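Local coordinates for protein N-acetylglucosaminidase (Ostrinia furnacalis, PDB 3OZP) that hydrolyses single beta-linked N-acetylglucosamine units from the non-reducing ends of chitooligosaccharides, preferring the shorter chains, as a glycoside hydrolase of family 20, at residues I192-A197 with N219-H224; L452-G457 with G497-W502. All coordinates share one frame; numbering follows the deposited sequence.

Contact 1: I192-A197 with N219-H224; sequences ILLDTA and NTFHWH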
loop_
_atom_site.group_PDB
_atom_site.type_symbol
_atom_site.label_atom_id
_atom_site.label_comp_id
_atom_site.label_asym_id
_atom_site.label_seq_id
_atom_site.Cartn_x
_atom_site.Cartn_y
_atom_site.Cartn_z
ATOM N N ILE A 192 -5.731 -15.728 8.069
ATOM C CA ILE A 192 -4.720 -14.690 7.897
ATOM C C ILE A 192 -3.994 -14.528 9.228
ATOM O O ILE A 192 -4.634 -14.407 10.280
ATOM C CB ILE A 192 -5.336 -13.332 7.475
ATOM C CG1 ILE A 192 -5.913 -13.422 6.053
ATOM C CG2 ILE A 192 -4.286 -12.216 7.558
ATOM C CD1 ILE A 192 -6.666 -12.195 5.609
ATOM N N LEU A 193 -2.664 -14.562 9.180
ATOM C CA LEU A 193 -1.860 -14.203 10.335
ATOM C C LEU A 193 -1.568 -12.709 10.285
ATOM O O LEU A 193 -1.086 -12.197 9.267
ATOM C CB LEU A 193 -0.544 -14.992 10.374
ATOM C CG LEU A 193 0.429 -14.693 11.530
ATOM C CD1 LEU A 193 1.277 -15.900 11.818
ATOM C CD2 LEU A 193 1.332 -13.493 11.237
ATOM N N LEU A 194 -1.866 -12.022 11.388
ATOM C CA LEU A 194 -1.469 -10.631 11.575
ATOM C C LEU A 194 -0.493 -10.502 12.738
ATOM O O LEU A 194 -0.819 -10.824 13.880
ATOM C CB LEU A 194 -2.684 -9.735 11.823
ATOM C CG LEU A 194 -2.395 -8.232 11.714
ATOM C CD1 LEU A 194 -1.834 -7.903 10.333
ATOM C CD2 LEU A 194 -3.630 -7.397 12.024
ATOM N N ASP A 195 0.706 -10.034 12.421
ATOM C CA ASP A 195 1.755 -9.774 13.391
ATOM C C ASP A 195 1.548 -8.339 13.887
ATOM O O ASP A 195 1.681 -7.391 13.119
ATOM C CB ASP A 195 3.108 -9.981 12.693
ATOM C CG ASP A 195 4.302 -9.418 13.463
ATOM O OD1 ASP A 195 5.403 -9.418 12.866
ATOM O OD2 ASP A 195 4.171 -8.992 14.628
ATOM N N THR A 196 1.165 -8.187 15.150
ATOM C CA THR A 196 0.917 -6.849 15.714
ATOM C C THR A 196 1.953 -6.498 16.777
ATOM O O THR A 196 1.699 -5.675 17.675
ATOM C CB THR A 196 -0.499 -6.716 16.322
ATOM O OG1 THR A 196 -0.621 -7.569 17.473
ATOM C CG2 THR A 196 -1.576 -7.062 15.297
ATOM N N ALA A 197 3.123 -7.120 16.663
ATOM C CA ALA A 197 4.202 -6.908 17.614
ATOM C C ALA A 197 5.396 -6.218 16.961
ATOM O O ALA A 197 6.059 -5.385 17.585
ATOM C CB ALA A 197 4.613 -8.230 18.245
ATOM N N ASN A 219 -12.137 -17.520 7.605
ATOM C CA ASN A 219 -12.763 -17.752 8.912
ATOM C C ASN A 219 -11.841 -17.719 10.135
ATOM O O ASN A 219 -12.289 -17.975 11.257
ATOM C CB ASN A 219 -13.590 -19.055 8.892
ATOM C CG ASN A 219 -12.729 -20.317 8.855
ATOM O OD1 ASN A 219 -11.496 -20.260 8.895
ATOM N ND2 ASN A 219 -13.389 -21.475 8.783
ATOM N N THR A 220 -10.561 -17.425 9.921
ATOM C CA THR A 220 -9.586 -17.468 11.011
ATOM C C THR A 220 -8.617 -16.297 10.975
ATOM O O THR A 220 -7.879 -16.088 10.009
ATOM C CB THR A 220 -8.800 -18.807 11.065
ATOM O OG1 THR A 220 -9.722 -19.906 11.100
ATOM C CG2 THR A 220 -7.925 -18.857 12.321
ATOM N N PHE A 221 -8.637 -15.535 12.053
ATOM C CA PHE A 221 -7.696 -14.465 12.231
ATOM C C PHE A 221 -6.710 -14.893 13.310
ATOM O O PHE A 221 -7.065 -15.023 14.483
ATOM C CB PHE A 221 -8.444 -13.196 12.605
ATOM C CG PHE A 221 -7.592 -11.980 12.625
ATOM C CD1 PHE A 221 -7.742 -11.049 13.636
ATOM C CD2 PHE A 221 -6.654 -11.753 11.623
ATOM C CE1 PHE A 221 -6.969 -9.919 13.668
ATOM C CE2 PHE A 221 -5.874 -10.628 11.636
ATOM C CZ PHE A 221 -6.027 -9.696 12.667
ATOM N N HIS A 222 -5.481 -15.140 12.873
ATOM C CA HIS A 222 -4.391 -15.606 13.718
ATOM C C HIS A 222 -3.624 -14.365 14.158
ATOM O O HIS A 222 -2.918 -13.735 13.371
ATOM C CB HIS A 222 -3.541 -16.610 12.915
ATOM C CG HIS A 222 -2.232 -16.999 13.539
ATOM N ND1 HIS A 222 -1.797 -16.538 14.764
ATOM C CD2 HIS A 222 -1.268 -17.842 13.097
ATOM C CE1 HIS A 222 -0.616 -17.058 15.036
ATOM N NE2 HIS A 222 -0.269 -17.851 14.041
ATOM N N TRP A 223 -3.808 -14.013 15.425
ATOM C CA TRP A 223 -3.279 -12.773 15.983
ATOM C C TRP A 223 -1.949 -13.046 16.679
ATOM O O TRP A 223 -1.917 -13.507 17.825
ATOM C CB TRP A 223 -4.305 -12.187 16.958
ATOM C CG TRP A 223 -4.107 -10.741 17.333
ATOM C CD1 TRP A 223 -2.947 -10.019 17.277
ATOM C CD2 TRP A 223 -5.097 -9.862 17.882
ATOM N NE1 TRP A 223 -3.162 -8.740 17.729
ATOM C CE2 TRP A 223 -4.470 -8.615 18.109
ATOM C CE3 TRP A 223 -6.458 -10.002 18.186
ATOM C CZ2 TRP A 223 -5.153 -7.517 18.637
ATOM C CZ3 TRP A 223 -7.140 -8.908 18.708
ATOM C CH2 TRP A 223 -6.485 -7.680 18.926
ATOM N N HIS A 224 -0.857 -12.781 15.962
ATOM C CA HIS A 224 0.490 -12.923 16.495
ATOM C C HIS A 224 0.779 -11.652 17.286
ATOM O O HIS A 224 1.349 -10.684 16.768
ATOM C CB HIS A 224 1.492 -13.122 15.354
ATOM C CG HIS A 224 2.900 -13.352 15.808
ATOM N ND1 HIS A 224 3.428 -14.614 15.986
ATOM C CD2 HIS A 224 3.900 -12.483 16.084
ATOM C CE1 HIS A 224 4.690 -14.509 16.368
ATOM N NE2 HIS A 224 5.001 -13.226 16.433
#
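Thr196 OG1 accepts the indole N-H of Trp223, with NE1 to OG1 at 2.8 Å and the hydroxyl oxygen lying in the plane of the indole at its edge. The threonine methyl CG2 also leans on NE1, and the two side chains cross at about a right angle. OG1 sits between the backbone N and the carbonyl carbon (chi1 66°), which turns it to the indole. Behind this bond the backbones run parallel: Ile192 N binds Thr220 O, and Leu194 N binds His222 O at 2.8 Å, while the carbonyls of Ile192 and Leu194 accept from His222 N and His224 N. His224 O closes the series by taking the N-H of Thr196 just past the strand. These are the first two strands of the catalytic (beta/alpha)8 barrel, joined by a beta-alpha-beta crossover through helix 203-215. On the face turned to that helix, Leu194 CB lies 3.3 Å from Phe221 CE2, and its CD2 meets the ring edge in plane. On the other face, Leu193 CD1 makes a CH-pi contact with His222, 3.6 Å from the ring centroid. His224 points the same way; its imidazole is held between Glu275 at ND1 and Asp227, the probable charge-relay residue, at NE2. Alongside it, Asp195 OD2 accepts from Ala197 N at 3.0 Å in an Asx turn, while OD1 forms a salt bridge with Arg198.

Contact 2: L452-G457 with G497-W502; sequences LYFDCG and GEAALW. With OAN (O-(2-acetamido-2-deoxy D-glucopyranosylidene) amino-N-phenylcarbamate), chain B.
The sugar-binding pocket of the (beta/alpha)8 barrel is lined here by Tyr453, Asp455 and Trp502, where the loop after helix 449-452 meets the end of strand 494-501. The ligand OAN, a GlcNAc-derived carbamate, lies with its sugar ring over one face of the Trp502 indole, CAC 3.7 Å above the plane and over its centre. Such an aromatic floor under the pyranose is familiar in carbohydrate-binding sites. Trp402 also meets this indole. Tyr453 donates its hydroxyl to the acetamido oxygen of the ligand, Tyr453 OH to atom OAN of the ligand being 2.5 Å, and so engages the group the enzyme requires in its substrates. Its ring crosses the pyrrole part of Trp502 obliquely, planes 55° apart, with Trp502 NE1 only 3.3 Å from Tyr453 CE1. From the same loop, Asp455 OD2 accepts the ligand hydroxyl OAM at 2.7 Å. Asp455 CG lies between the backbone N and the carbonyl carbon (chi1 57°), which sets the carboxylate beside the indole, while OD1 is buried without a polar partner.

Two backbone bonds fix the loop against the strand: Ala500 N gives an almost perfectly straight bond to Leu452 O (N-H...O 179°), and Phe454 N binds Ala500 O. The chain turns over this point in a type I turn from Tyr453 to Cys456, and Cys456 is tied to Cys469 by a disulfide. On the side away from the sugar, Ala499 CB stands over the face of the Phe454 ring, 3.6 Å from its centroid.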
loop_
_atom_site.group_PDB
_atom_site.type_symbol
_atom_site.label_atom_id
_atom_site.label_comp_id
_atom_site.label_asym_id
_atom_site.label_seq_id
_atom_site.Cartn_x
_atom_site.Cartn_y
_atom_site.Cartn_z
ATOM N N LEU A 452 2.866 -17.967 0.368
ATOM C CA LEU A 452 1.931 -17.441 1.366
ATOM C C LEU A 452 2.514 -16.422 2.352
ATOM O O LEU A 452 1.849 -16.045 3.312
ATOM C CB LEU A 452 1.271 -18.603 2.120
ATOM C CG LEU A 452 -0.129 -19.113 1.726
ATOM C CD1 LEU A 452 -0.659 -18.626 0.379
ATOM C CD2 LEU A 452 -0.202 -20.630 1.827
ATOM N N TYR A 453 3.746 -15.977 2.114
ATOM C CA TYR A 453 4.338 -14.927 2.933
ATOM C C TYR A 453 4.123 -13.568 2.271
ATOM O O TYR A 453 4.819 -13.194 1.325
ATOM C CB TYR A 453 5.813 -15.224 3.231
ATOM C CG TYR A 453 6.024 -15.988 4.524
ATOM C CD1 TYR A 453 7.111 -15.708 5.351
ATOM C CD2 TYR A 453 5.119 -16.974 4.933
ATOM C CE1 TYR A 453 7.303 -16.403 6.541
ATOM C CE2 TYR A 453 5.300 -17.669 6.119
ATOM C CZ TYR A 453 6.392 -17.377 6.919
ATOM O OH TYR A 453 6.562 -18.054 8.097
ATOM N N PHE A 454 3.129 -12.843 2.778
ATOM C CA PHE A 454 2.639 -11.617 2.141
ATOM C C PHE A 454 3.543 -10.413 2.392
ATOM O O PHE A 454 3.354 -9.347 1.798
ATOM C CB PHE A 454 1.207 -11.332 2.598
ATOM C CG PHE A 454 0.153 -12.119 1.848
ATOM C CD1 PHE A 454 0.471 -13.312 1.188
ATOM C CD2 PHE A 454 -1.167 -11.680 1.830
ATOM C CE1 PHE A 454 -0.515 -14.038 0.501
ATOM C CE2 PHE A 454 -2.154 -12.397 1.149
ATOM C CZ PHE A 454 -1.826 -13.578 0.482
ATOM N N ASP A 455 4.538 -10.604 3.252
ATOM C CA ASP A 455 5.514 -9.565 3.567
ATOM C C ASP A 455 6.679 -9.505 2.573
ATOM O O ASP A 455 7.387 -8.493 2.504
ATOM C CB ASP A 455 6.034 -9.744 5.000
ATOM C CG ASP A 455 6.645 -11.121 5.243
ATOM O OD1 ASP A 455 6.073 -12.140 4.795
ATOM O OD2 ASP A 455 7.705 -11.187 5.896
ATOM N N CYS A 456 6.872 -10.582 1.804
ATOM C CA CYS A 456 8.006 -10.699 0.877
ATOM C C CYS A 456 7.994 -9.684 -0.260
ATOM O O CYS A 456 6.931 -9.332 -0.782
ATOM C CB CYS A 456 8.047 -12.092 0.236
ATOM S SG CYS A 456 7.935 -13.481 1.358
ATOM N N GLY A 457 9.187 -9.244 -0.657
ATOM C CA GLY A 457 9.350 -8.478 -1.888
ATOM C C GLY A 457 9.841 -7.053 -1.740
ATOM O O GLY A 457 10.380 -6.474 -2.687
ATOM N N GLY A 497 -5.088 -23.482 5.144
ATOM C CA GLY A 497 -3.944 -22.617 4.904
ATOM C C GLY A 497 -4.100 -21.250 5.534
ATOM O O GLY A 497 -5.173 -20.890 6.021
ATOM N N GLU A 498 -3.018 -20.482 5.499
ATOM C CA GLU A 498 -2.995 -19.167 6.122
ATOM C C GLU A 498 -1.971 -18.267 5.459
ATOM O O GLU A 498 -0.796 -18.628 5.350
ATOM C CB GLU A 498 -2.677 -19.309 7.606
ATOM C CG GLU A 498 -2.768 -18.013 8.382
ATOM C CD GLU A 498 -2.891 -18.263 9.854
ATOM O OE1 GLU A 498 -1.840 -18.392 10.509
ATOM O OE2 GLU A 498 -4.037 -18.333 10.355
ATOM N N ALA A 499 -2.427 -17.100 5.015
ATOM C CA ALA A 499 -1.543 -16.062 4.500
ATOM C C ALA A 499 -0.892 -15.364 5.687
ATOM O O ALA A 499 -1.574 -14.971 6.623
ATOM C CB ALA A 499 -2.325 -15.074 3.659
ATOM N N ALA A 500 0.428 -15.219 5.652
ATOM C CA ALA A 500 1.149 -14.636 6.778
ATOM C C ALA A 500 1.557 -13.198 6.490
ATOM O O ALA A 500 2.303 -12.933 5.549
ATOM C CB ALA A 500 2.361 -15.486 7.126
ATOM N N LEU A 501 1.042 -12.265 7.288
ATOM C CA LEU A 501 1.523 -10.890 7.233
ATOM C C LEU A 501 2.377 -10.573 8.457
ATOM O O LEU A 501 1.887 -10.098 9.489
ATOM C CB LEU A 501 0.380 -9.876 7.062
ATOM C CG LEU A 501 0.763 -8.386 6.981
ATOM C CD1 LEU A 501 1.867 -8.107 5.941
ATOM C CD2 LEU A 501 -0.479 -7.541 6.701
ATOM N N TRP A 502 3.665 -10.861 8.323
ATOM C CA TRP A 502 4.665 -10.420 9.275
ATOM C C TRP A 502 4.837 -8.917 9.093
ATOM O O TRP A 502 4.633 -8.390 7.995
ATOM C CB TRP A 502 5.970 -11.170 9.046
ATOM C CG TRP A 502 5.780 -12.642 9.213
ATOM C CD1 TRP A 502 5.733 -13.576 8.226
ATOM C CD2 TRP A 502 5.561 -13.344 10.445
ATOM N NE1 TRP A 502 5.520 -14.823 8.764
ATOM C CE2 TRP A 502 5.407 -14.711 10.123
ATOM C CE3 TRP A 502 5.486 -12.950 11.790
ATOM C CZ2 TRP A 502 5.193 -15.693 11.096
ATOM C CZ3 TRP A 502 5.268 -13.922 12.760
ATOM C CH2 TRP A 502 5.132 -15.284 12.406
HETATM C CAH OAN B . 7.769 -18.679 11.457
HETATM C CAG OAN B . 8.427 -17.413 10.908
HETATM O OAN OAN B . 8.131 -16.995 9.790
HETATM N NAI OAN B . 9.336 -16.840 11.728
HETATM C CAB OAN B . 10.068 -15.590 11.415
HETATM C CAC OAN B . 9.096 -14.414 11.681
HETATM O OAJ OAN B . 9.206 -14.000 13.044
HETATM C CAD OAN B . 9.393 -13.256 10.756
HETATM O OAK OAN B . 8.503 -12.170 11.041
HETATM C CAE OAN B . 9.188 -13.774 9.350
HETATM C CAF OAN B . 9.374 -12.654 8.331
HETATM O OAM OAN B . 9.157 -13.158 7.011
HETATM O OAL OAN B . 10.162 -14.812 9.082
HETATM C CAA OAN B . 10.622 -15.623 10.101
HETATM N NAY OAN B . 11.617 -16.482 9.880
HETATM O OAQ OAN B . 12.148 -16.531 8.495
HETATM C CAP OAN B . 13.502 -16.416 8.354
HETATM O OAR OAN B . 14.270 -17.102 9.033
HETATM N NAO OAN B . 13.955 -15.560 7.418
HETATM C CAS OAN B . 15.253 -15.369 7.157
HETATM C CAT OAN B . 15.951 -16.269 6.346
HETATM C CAU OAN B . 17.298 -16.043 6.052
HETATM C CAV OAN B . 17.942 -14.910 6.556
HETATM C CAW OAN B . 17.244 -14.001 7.352
HETATM C CAX OAN B . 15.897 -14.228 7.645
#

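Contact 1 comes first along the chain and is complete before contact 2 begins; their centres lie 11 Å apart within the family 20 catalytic domain. They meet where the barrel closes, since its first strand, 189-195, neighbours its last, 494-501. Leu193 bridges that seam from the first strand: its N lies 2.8 Å from Ala499 O and its O 2.9 Å from Leu501 N, both probable hydrogen bonds. The parallel sheet therefore continues from 219-224 through 192-197 to 497-502, and the 452-457 loop lies against the far strand. At the C-terminal strand ends, His224 of contact 1 meets Trp502 of contact 2 edge-to-face, linking the neighbourhood of Asp227, a probable charge-relay residue, to the floor of the sugar pocket.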